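PDB 2PBL: putative esterase/lipase/thioesterase from Silicibacter sp., which is of unconfirmed function but, as a putative esterase, lipase or thioesterase of the alpha/beta-hydrolase fold, probably hydrolyses ester or thioester bonds. Local coordinates for residues A[82-88]-A[246-252]; A[161-166]-A[256-262]; A[207-213]-A[232-237]. All blocks are in the same frame, centred on the assembly; numbering follows the deposited sequence.

How the contacts relate
Each contact pairs an earlier segment with one from the last part of the chain; contacts 2 and 3 are built on the mixed central sheet, whereas contact 1 joins two turns beside it. Contacts 2 and 3 lie with centres about 10 Å apart, since strands 160-166 and 206-212 are neighbours in the sheet; Pro165 O and Trp210 N, 3.1 Å apart, probably form one of the hydrogen bonds joining them. Contact 1, about 12 Å between centres from contact 2, touches it where Leu249 packs on Ile260. Contacts 1 and 3 do not touch, their centres being about 17 Å apart. The probable Ser137-His242-Glu215 triad lies near Ile246 of contact 1 and Ile166 of contact 2, and Glu215 bonds to Gly212 of contact 3.

Contact 1 of 3, residues A[82-88]-A[246-252]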
loop_
_atom_site.group_PDB
_atom_site.type_symbol
_atom_site.label_atom_id
_atom_site.label_comp_id
_atom_site.label_asym_id
_atom_site.label_seq_id
_atom_site.Cartn_x
_atom_site.Cartn_y
_atom_site.Cartn_z
ATOM N N TRP A 82 -10.413 -3.104 -3.801
ATOM C CA TRP A 82 -9.826 -1.765 -3.992
ATOM C C TRP A 82 -9.732 -1.198 -5.397
ATOM O O TRP A 82 -9.213 -0.117 -5.564
ATOM C CB TRP A 82 -8.414 -1.770 -3.412
ATOM C CG TRP A 82 -8.274 -2.563 -2.131
ATOM C CD1 TRP A 82 -7.857 -3.857 -2.028
ATOM C CD2 TRP A 82 -8.665 -2.163 -0.814
ATOM N NE1 TRP A 82 -7.933 -4.275 -0.728
ATOM C CE2 TRP A 82 -8.409 -3.248 0.043
ATOM C CE3 TRP A 82 -9.167 -0.972 -0.265
ATOM C CZ2 TRP A 82 -8.657 -3.189 1.416
ATOM C CZ3 TRP A 82 -9.409 -0.916 1.086
ATOM C CH2 TRP A 82 -9.133 -2.007 1.922
ATOM N N SER A 83 -10.240 -1.924 -6.385
ATOM C CA SER A 83 -10.126 -1.568 -7.799
ATOM C C SER A 83 -10.597 -0.172 -8.089
ATOM O O SER A 83 -9.950 0.571 -8.837
ATOM C CB SER A 83 -10.914 -2.579 -8.641
ATOM O OG SER A 83 -10.597 -3.878 -8.153
ATOM N N HIS A 84 -11.722 0.202 -7.481
ATOM C CA HIS A 84 -12.335 1.529 -7.717
ATOM C C HIS A 84 -11.393 2.708 -7.360
ATOM O O HIS A 84 -11.577 3.848 -7.816
ATOM C CB HIS A 84 -13.635 1.618 -6.915
ATOM C CG HIS A 84 -13.429 1.557 -5.433
ATOM N ND1 HIS A 84 -12.984 0.430 -4.779
ATOM C CD2 HIS A 84 -13.609 2.499 -4.480
ATOM C CE1 HIS A 84 -12.898 0.682 -3.485
ATOM N NE2 HIS A 84 -13.285 1.931 -3.274
ATOM N N LEU A 85 -10.367 2.422 -6.567
ATOM C CA LEU A 85 -9.387 3.442 -6.211
ATOM C C LEU A 85 -8.415 3.759 -7.384
ATOM O O LEU A 85 -7.579 4.663 -7.293
ATOM C CB LEU A 85 -8.651 3.033 -4.953
ATOM C CG LEU A 85 -9.521 2.779 -3.698
ATOM C CD1 LEU A 85 -8.676 2.330 -2.525
ATOM C CD2 LEU A 85 -10.364 4.025 -3.295
ATOM N N ALA A 86 -8.535 3.023 -8.480
ATOM C CA ALA A 86 -7.711 3.262 -9.678
ATOM C C ALA A 86 -8.181 4.456 -10.505
ATOM O O ALA A 86 -7.418 4.993 -11.330
ATOM C CB ALA A 86 -7.708 1.997 -10.554
ATOM N N VAL A 87 -9.399 4.926 -10.245
ATOM C CA VAL A 87 -9.994 5.972 -11.107
ATOM C C VAL A 87 -9.170 7.269 -11.285
ATOM O O VAL A 87 -8.931 7.709 -12.401
ATOM C CB VAL A 87 -11.474 6.268 -10.632
ATOM C CG1 VAL A 87 -12.021 7.526 -11.272
ATOM C CG2 VAL A 87 -12.343 5.056 -10.955
ATOM N N GLY A 88 -8.715 7.880 -10.210
ATOM C CA GLY A 88 -8.029 9.151 -10.326
ATOM C C GLY A 88 -6.761 9.088 -11.175
ATOM O O GLY A 88 -6.563 9.914 -12.075
ATOM N N ILE A 246 -7.985 6.916 2.125
ATOM C CA ILE A 246 -7.754 6.409 0.770
ATOM C C ILE A 246 -8.823 6.826 -0.241
ATOM O O ILE A 246 -8.632 6.691 -1.450
ATOM C CB ILE A 246 -7.669 4.856 0.770
ATOM C CG1 ILE A 246 -9.019 4.201 1.190
ATOM C CG2 ILE A 246 -6.533 4.385 1.657
ATOM C CD1 ILE A 246 -8.955 2.651 1.320
ATOM N N GLU A 247 -9.948 7.336 0.236
ATOM C CA GLU A 247 -11.058 7.677 -0.680
ATOM C C GLU A 247 -10.711 8.611 -1.801
ATOM O O GLU A 247 -11.147 8.354 -2.918
ATOM C CB GLU A 247 -12.310 8.152 0.064
ATOM C CG GLU A 247 -12.950 7.005 0.780
ATOM C CD GLU A 247 -14.248 7.327 1.564
ATOM O OE1 GLU A 247 -14.636 8.539 1.709
ATOM O OE2 GLU A 247 -14.847 6.330 2.036
ATOM N N PRO A 248 -9.907 9.661 -1.539
ATOM C CA PRO A 248 -9.507 10.577 -2.631
ATOM C C PRO A 248 -8.786 9.961 -3.834
ATOM O O PRO A 248 -8.662 10.625 -4.885
ATOM C CB PRO A 248 -8.593 11.586 -1.928
ATOM C CG PRO A 248 -9.102 11.563 -0.496
ATOM C CD PRO A 248 -9.393 10.136 -0.238
ATOM N N LEU A 249 -8.318 8.714 -3.708
ATOM C CA LEU A 249 -7.719 8.031 -4.856
ATOM C C LEU A 249 -8.696 7.895 -6.027
ATOM O O LEU A 249 -8.285 7.804 -7.194
ATOM C CB LEU A 249 -7.200 6.652 -4.471
ATOM C CG LEU A 249 -5.944 6.549 -3.596
ATOM C CD1 LEU A 249 -5.659 5.109 -3.207
ATOM C CD2 LEU A 249 -4.697 7.124 -4.254
ATOM N N ALA A 250 -9.992 7.844 -5.708
ATOM C CA ALA A 250 -11.056 7.730 -6.704
ATOM C C ALA A 250 -11.323 9.063 -7.464
ATOM O O ALA A 250 -12.032 9.085 -8.474
ATOM C CB ALA A 250 -12.359 7.234 -6.005
ATOM N N ASP A 251 -10.754 10.160 -6.977
ATOM C CA ASP A 251 -11.013 11.487 -7.534
ATOM C C ASP A 251 -9.840 11.983 -8.351
ATOM O O ASP A 251 -8.787 12.253 -7.779
ATOM C CB ASP A 251 -11.256 12.443 -6.373
ATOM C CG ASP A 251 -11.631 13.863 -6.820
ATOM O OD1 ASP A 251 -11.534 14.220 -8.027
ATOM O OD2 ASP A 251 -12.003 14.645 -5.919
ATOM N N PRO A 252 -10.013 12.101 -9.679
ATOM C CA PRO A 252 -8.975 12.666 -10.550
ATOM C C PRO A 252 -8.302 13.937 -10.080
ATOM O O PRO A 252 -7.109 14.102 -10.326
ATOM C CB PRO A 252 -9.754 12.974 -11.826
ATOM C CG PRO A 252 -10.735 11.894 -11.907
ATOM C CD PRO A 252 -11.177 11.652 -10.477
#
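Leu85 carries the centre of this contact, packing against both Ile246 and Leu249. Its CB packs 3.9 Å from Leu249 CB, while its CD1 branch meets the end of Ile246, CD1 to CD1, at the same distance. Ile246 holds CG1 between its own backbone N and carbonyl carbon (chi1 65°), and from there the extended chain carries CD1 up to both Leu85 and the six-membered ring of Trp82. That methyl approaches Trp82 CZ3 obliquely at 3.6 Å; the indole is also stacked with His70 and lies close to a bound unidentified ligand.

Farther out the packing turns to backbone. Val87 lays CG1 against Ala250 O at 3.2 Å, and Gly88 CA comes within 3.6 Å of Pro252 N. With no side chain on Gly88 the two backbones can pass this closely; a CB there would run into Leu249 O. The polar edge is one hydrogen bond, Gly88 N to Leu249 O at 3.0 Å, lying in the carbonyl plane but bent at the hydrogen (140°). Beyond it, Asp251 turns to the backbone N of Glu253.

Two short 3-10 turns are thus packed together, one leading into helix 87-91 and the other leading toward helix 255-261. In this alpha/beta-hydrolase fold, the second turn follows the loop bearing His242, the probable catalytic histidine, and Ile246 lies near the presumed triad.

Contact 2 of 3, residues A[161-166]-A[256-262]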
loop_
_atom_site.group_PDB
_atom_site.type_symbol
_atom_site.label_atom_id
_atom_site.label_comp_id
_atom_site.label_asym_id
_atom_site.label_seq_id
_atom_site.Cartn_x
_atom_site.Cartn_y
_atom_site.Cartn_z
ATOM N N ARG A 161 9.587 6.866 -9.244
ATOM C CA ARG A 161 9.587 8.323 -9.194
ATOM C C ARG A 161 9.083 8.862 -7.870
ATOM O O ARG A 161 9.690 9.751 -7.295
ATOM C CB ARG A 161 8.761 8.879 -10.370
ATOM C CG ARG A 161 8.561 10.367 -10.363
ATOM C CD ARG A 161 8.065 10.914 -11.659
ATOM N NE ARG A 161 7.720 12.338 -11.555
ATOM C CZ ARG A 161 8.620 13.320 -11.637
ATOM N NH1 ARG A 161 9.913 13.054 -11.748
ATOM N NH2 ARG A 161 8.232 14.577 -11.524
ATOM N N ASN A 162 7.973 8.314 -7.401
ATOM C CA ASN A 162 7.308 8.765 -6.164
ATOM C C ASN A 162 6.871 7.542 -5.365
ATOM O O ASN A 162 6.440 6.509 -5.930
ATOM C CB ASN A 162 5.984 9.548 -6.429
ATOM C CG ASN A 162 6.116 10.770 -7.343
ATOM O OD1 ASN A 162 7.045 11.521 -7.225
ATOM N ND2 ASN A 162 5.070 11.023 -8.269
ATOM N N VAL A 163 6.955 7.656 -4.042
ATOM C CA VAL A 163 6.415 6.653 -3.129
ATOM C C VAL A 163 5.582 7.400 -2.089
ATOM O O VAL A 163 6.116 8.268 -1.367
ATOM C CB VAL A 163 7.475 5.765 -2.429
ATOM C CG1 VAL A 163 6.748 4.765 -1.545
ATOM C CG2 VAL A 163 8.308 5.035 -3.446
ATOM N N VAL A 164 4.300 7.014 -1.999
ATOM C CA VAL A 164 3.306 7.641 -1.093
ATOM C C VAL A 164 2.649 6.584 -0.217
ATOM O O VAL A 164 1.599 6.015 -0.575
ATOM C CB VAL A 164 2.217 8.459 -1.854
ATOM C CG1 VAL A 164 1.288 9.194 -0.862
ATOM C CG2 VAL A 164 2.871 9.447 -2.789
ATOM N N PRO A 165 3.263 6.301 0.947
ATOM C CA PRO A 165 2.693 5.378 1.942
ATOM C C PRO A 165 1.627 6.114 2.703
ATOM O O PRO A 165 1.889 7.200 3.242
ATOM C CB PRO A 165 3.876 5.129 2.890
ATOM C CG PRO A 165 5.080 5.608 2.160
ATOM C CD PRO A 165 4.604 6.755 1.398
ATOM N N ILE A 166 0.411 5.586 2.637
ATOM C CA ILE A 166 -0.726 6.212 3.214
ATOM C C ILE A 166 -0.961 5.497 4.549
ATOM O O ILE A 166 -1.238 4.288 4.580
ATOM C CB ILE A 166 -1.938 6.053 2.295
ATOM C CG1 ILE A 166 -1.644 6.622 0.882
ATOM C CG2 ILE A 166 -3.123 6.711 2.942
ATOM C CD1 ILE A 166 -2.722 6.155 -0.235
ATOM N N LEU A 256 -4.232 13.979 -3.121
ATOM C CA LEU A 256 -3.567 12.664 -2.987
ATOM C C LEU A 256 -3.188 12.138 -4.390
ATOM O O LEU A 256 -2.041 11.770 -4.632
ATOM C CB LEU A 256 -4.470 11.670 -2.293
ATOM C CG LEU A 256 -3.945 10.248 -2.062
ATOM C CD1 LEU A 256 -2.639 10.185 -1.265
ATOM C CD2 LEU A 256 -5.029 9.411 -1.346
ATOM N N VAL A 257 -4.122 12.153 -5.325
ATOM C CA VAL A 257 -3.778 11.745 -6.711
ATOM C C VAL A 257 -2.649 12.618 -7.269
ATOM O O VAL A 257 -1.746 12.129 -7.970
ATOM C CB VAL A 257 -4.985 11.738 -7.648
ATOM C CG1 VAL A 257 -4.547 11.596 -9.093
ATOM C CG2 VAL A 257 -5.880 10.589 -7.296
ATOM N N ALA A 258 -2.674 13.902 -6.931
ATOM C CA ALA A 258 -1.663 14.829 -7.426
ATOM C C ALA A 258 -0.231 14.493 -6.935
ATOM O O ALA A 258 0.733 14.514 -7.754
ATOM C CB ALA A 258 -2.044 16.258 -7.072
ATOM N N VAL A 259 -0.076 14.191 -5.642
ATOM C CA VAL A 259 1.259 13.890 -5.089
ATOM C C VAL A 259 1.815 12.517 -5.564
ATOM O O VAL A 259 3.033 12.336 -5.715
ATOM C CB VAL A 259 1.303 14.034 -3.548
ATOM C CG1 VAL A 259 0.574 12.923 -2.843
ATOM C CG2 VAL A 259 2.734 14.090 -3.068
ATOM N N ILE A 260 0.917 11.561 -5.760
ATOM C CA ILE A 260 1.253 10.284 -6.338
ATOM C C ILE A 260 1.720 10.402 -7.785
ATOM O O ILE A 260 2.669 9.729 -8.168
ATOM C CB ILE A 260 0.051 9.318 -6.277
ATOM C CG1 ILE A 260 -0.217 8.918 -4.822
ATOM C CG2 ILE A 260 0.304 8.073 -7.107
ATOM C CD1 ILE A 260 -1.558 8.233 -4.640
ATOM N N THR A 261 1.039 11.208 -8.594
ATOM C CA THR A 261 1.396 11.364 -10.013
ATOM C C THR A 261 2.354 12.551 -10.320
ATOM O O THR A 261 2.673 12.787 -11.486
ATOM C CB THR A 261 0.138 11.473 -10.867
ATOM O OG1 THR A 261 -0.611 12.661 -10.490
ATOM C CG2 THR A 261 -0.723 10.236 -10.693
ATOM N N ALA A 262 2.878 13.251 -9.304
ATOM C CA ALA A 262 3.684 14.461 -9.540
ATOM C C ALA A 262 5.041 14.238 -10.224
ATOM O O ALA A 262 5.577 13.139 -10.005
ATOM C CB ALA A 262 3.897 15.206 -8.266
ATOM O OXT ALA A 262 5.619 15.160 -10.939
HETATM O O HOH W 1 5.373 13.337 -5.288
#
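Arg161 grips the C-terminal carboxylate of Ala262 side-on, with one nitrogen to each oxygen. In the salt bridge, NH2 reaches Ala262 OXT at 2.7 Å, nearly straight (174°) and in the guanidinium plane; NE gives Ala262 O a more bent bond, with the acceptor tilted from that plane. An extended chain, CG anti to the backbone N (chi1 174°), brings the group there.

The amide hydrogen bonds come from Asn162. Its ND2 donates to Ala262 O at 2.8 Å, on a lone pair, and to Ile260 O at 2.7 Å from above that carbonyl plane. Both acceptors lie close to the amide plane, and Ala262 O takes bonds from both Arg161 and Asn162. A leucine in place of Asn162 would probably leave Ile260 O without this donor and the terminal carboxylate less firmly fixed.

Apolar contacts continue up the strand. Val164 CG2 rests on Ile260 CG1 at 3.7 Å, the side chains crossing at about a right angle, and Ile166 CD1 meets Leu256 CD2 at 4.1 Å.

The axis of 256-261 passes 8.1 Å from that of 161-166 at their closest, as the C-terminal helix packs over the sheet, with Ile260 also touching strand 131-136 and Val259 reaching strand 206-212.

Contact 3 of 3, residues A[207-213]-A[232-237]; sequences VTVWVGG and ADHVIA
Strands 207-212 and 233-237 pair in parallel at one margin of the central sheet, as the two strands of a beta-alpha-beta unit whose crossover is helix 217-230. The backbone bonds run regularly from Asp233 N to Val207 O through to Gly213 N on Ala237 O, and the central pair is nearly straight: Val235 N meets Val209 O at 2.8 Å and Val211 N meets Val235 O at 2.9 Å.

On the face bearing Thr208, Trp210 and Val235, the indole lies alongside Val235. Val235 CG1 stands 3.6 Å from the centroid of the six-membered ring, 8° off its normal, a CH-pi contact. With CG anti to the backbone N (chi1 -170°), Trp210 carries its ring out over this neighbour, and Ala237 CB lies 3.6 Å from Trp210 NE1. Helix 255-261 packs on the same indole. On the other face, the His234 ring brings its edge to strand 207-212: CD2 is 3.5 Å from Val209 O, in the ring plane, and NE2 lies beside Val211 CG1.

Near the start of the pair, a water bridges Thr208 OG1 and Asp233 OD2, donating to the carboxylate. Main-chain bonds thus set the register, and the face of Trp210 passes from this water-bridged polar pair to apolar packing around the indole; Val209, Val211 and Ile236 line the other face with His234.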
loop_
_atom_site.group_PDB
_atom_site.type_symbol
_atom_site.label_atom_id
_atom_site.label_comp_id
_atom_site.label_asym_id
_atom_site.label_seq_id
_atom_site.Cartn_x
_atom_site.Cartn_y
_atom_site.Cartn_z
ATOM N N VAL A 207 9.366 10.716 -1.532
ATOM C CA VAL A 207 8.529 10.009 -0.609
ATOM C C VAL A 207 7.681 11.036 0.161
ATOM O O VAL A 207 8.204 11.973 0.724
ATOM C CB VAL A 207 9.372 9.210 0.444
ATOM C CG1 VAL A 207 8.398 8.459 1.430
ATOM C CG2 VAL A 207 10.296 8.232 -0.222
ATOM N N THR A 208 6.377 10.792 0.209
ATOM C CA THR A 208 5.440 11.667 0.916
ATOM C C THR A 208 4.587 10.759 1.806
ATOM O O THR A 208 3.877 9.903 1.301
ATOM C CB THR A 208 4.550 12.475 -0.048
ATOM O OG1 THR A 208 5.356 13.255 -0.954
ATOM C CG2 THR A 208 3.641 13.438 0.748
ATOM N N VAL A 209 4.694 10.941 3.113
ATOM C CA VAL A 209 3.910 10.177 4.071
ATOM C C VAL A 209 2.591 10.914 4.260
ATOM O O VAL A 209 2.530 12.092 4.613
ATOM C CB VAL A 209 4.648 9.961 5.386
ATOM C CG1 VAL A 209 3.828 9.034 6.309
ATOM C CG2 VAL A 209 6.015 9.387 5.115
ATOM N N TRP A 210 1.525 10.196 3.974
ATOM C CA TRP A 210 0.185 10.760 3.963
ATOM C C TRP A 210 -0.596 10.071 5.063
ATOM O O TRP A 210 -0.757 8.872 5.061
ATOM C CB TRP A 210 -0.419 10.508 2.576
ATOM C CG TRP A 210 -1.670 11.204 2.317
ATOM C CD1 TRP A 210 -2.894 10.926 2.871
ATOM C CD2 TRP A 210 -1.851 12.344 1.484
ATOM N NE1 TRP A 210 -3.819 11.814 2.407
ATOM C CE2 TRP A 210 -3.206 12.707 1.567
ATOM C CE3 TRP A 210 -0.993 13.100 0.667
ATOM C CZ2 TRP A 210 -3.748 13.781 0.836
ATOM C CZ3 TRP A 210 -1.521 14.173 -0.036
ATOM C CH2 TRP A 210 -2.894 14.490 0.037
ATOM N N VAL A 211 -1.125 10.837 5.999
ATOM C CA VAL A 211 -1.861 10.226 7.106
ATOM C C VAL A 211 -3.084 11.045 7.472
ATOM O O VAL A 211 -3.079 12.244 7.326
ATOM C CB VAL A 211 -0.916 10.045 8.310
ATOM C CG1 VAL A 211 -0.453 11.378 8.888
ATOM C CG2 VAL A 211 -1.555 9.184 9.380
ATOM N N GLY A 212 -4.136 10.393 7.942
ATOM C CA GLY A 212 -5.346 11.118 8.294
ATOM C C GLY A 212 -5.259 11.817 9.635
ATOM O O GLY A 212 -4.791 11.248 10.626
ATOM N N GLY A 213 -5.702 13.072 9.659
ATOM C CA GLY A 213 -5.679 13.901 10.858
ATOM C C GLY A 213 -6.436 13.366 12.071
ATOM O O GLY A 213 -6.034 13.600 13.214
ATOM N N ALA A 232 11.245 12.651 4.771
ATOM C CA ALA A 232 10.242 12.587 3.720
ATOM C C ALA A 232 9.303 13.767 3.836
ATOM O O ALA A 232 9.297 14.424 4.874
ATOM C CB ALA A 232 9.434 11.279 3.828
ATOM N N ASP A 233 8.540 14.073 2.773
ATOM C CA ASP A 233 7.444 15.059 2.888
ATOM C C ASP A 233 6.390 14.408 3.815
ATOM O O ASP A 233 6.402 13.185 4.047
ATOM C CB ASP A 233 6.805 15.448 1.547
ATOM C CG ASP A 233 7.729 16.340 0.663
ATOM O OD1 ASP A 233 8.901 16.544 1.045
ATOM O OD2 ASP A 233 7.280 16.827 -0.410
ATOM N N HIS A 234 5.497 15.238 4.360
ATOM C CA HIS A 234 4.483 14.798 5.292
ATOM C C HIS A 234 3.212 15.578 5.097
ATOM O O HIS A 234 3.240 16.774 5.211
ATOM C CB HIS A 234 5.012 15.046 6.709
ATOM C CG HIS A 234 4.159 14.470 7.801
ATOM N ND1 HIS A 234 4.356 14.797 9.129
ATOM C CD2 HIS A 234 3.171 13.528 7.784
ATOM C CE1 HIS A 234 3.517 14.103 9.879
ATOM N NE2 HIS A 234 2.788 13.325 9.094
ATOM N N VAL A 235 2.115 14.864 4.828
ATOM C CA VAL A 235 0.785 15.435 4.689
ATOM C C VAL A 235 -0.197 14.852 5.716
ATOM O O VAL A 235 -0.359 13.613 5.825
ATOM C CB VAL A 235 0.218 15.220 3.313
ATOM C CG1 VAL A 235 -1.225 15.766 3.248
ATOM C CG2 VAL A 235 1.081 15.931 2.245
ATOM N N ILE A 236 -0.867 15.742 6.454
ATOM C CA ILE A 236 -1.949 15.316 7.361
ATOM C C ILE A 236 -3.293 15.701 6.706
ATOM O O ILE A 236 -3.615 16.888 6.575
ATOM C CB ILE A 236 -1.778 15.926 8.734
ATOM C CG1 ILE A 236 -0.469 15.428 9.315
ATOM C CG2 ILE A 236 -2.922 15.510 9.691
ATOM C CD1 ILE A 236 -0.193 15.982 10.611
ATOM N N ALA A 237 -4.057 14.708 6.255
ATOM C CA ALA A 237 -5.322 14.936 5.562
ATOM C C ALA A 237 -6.419 15.344 6.562
ATOM O O ALA A 237 -6.773 14.566 7.466
ATOM C CB ALA A 237 -5.734 13.674 4.824
HETATM O O HOH W 2 5.213 15.894 -1.594
#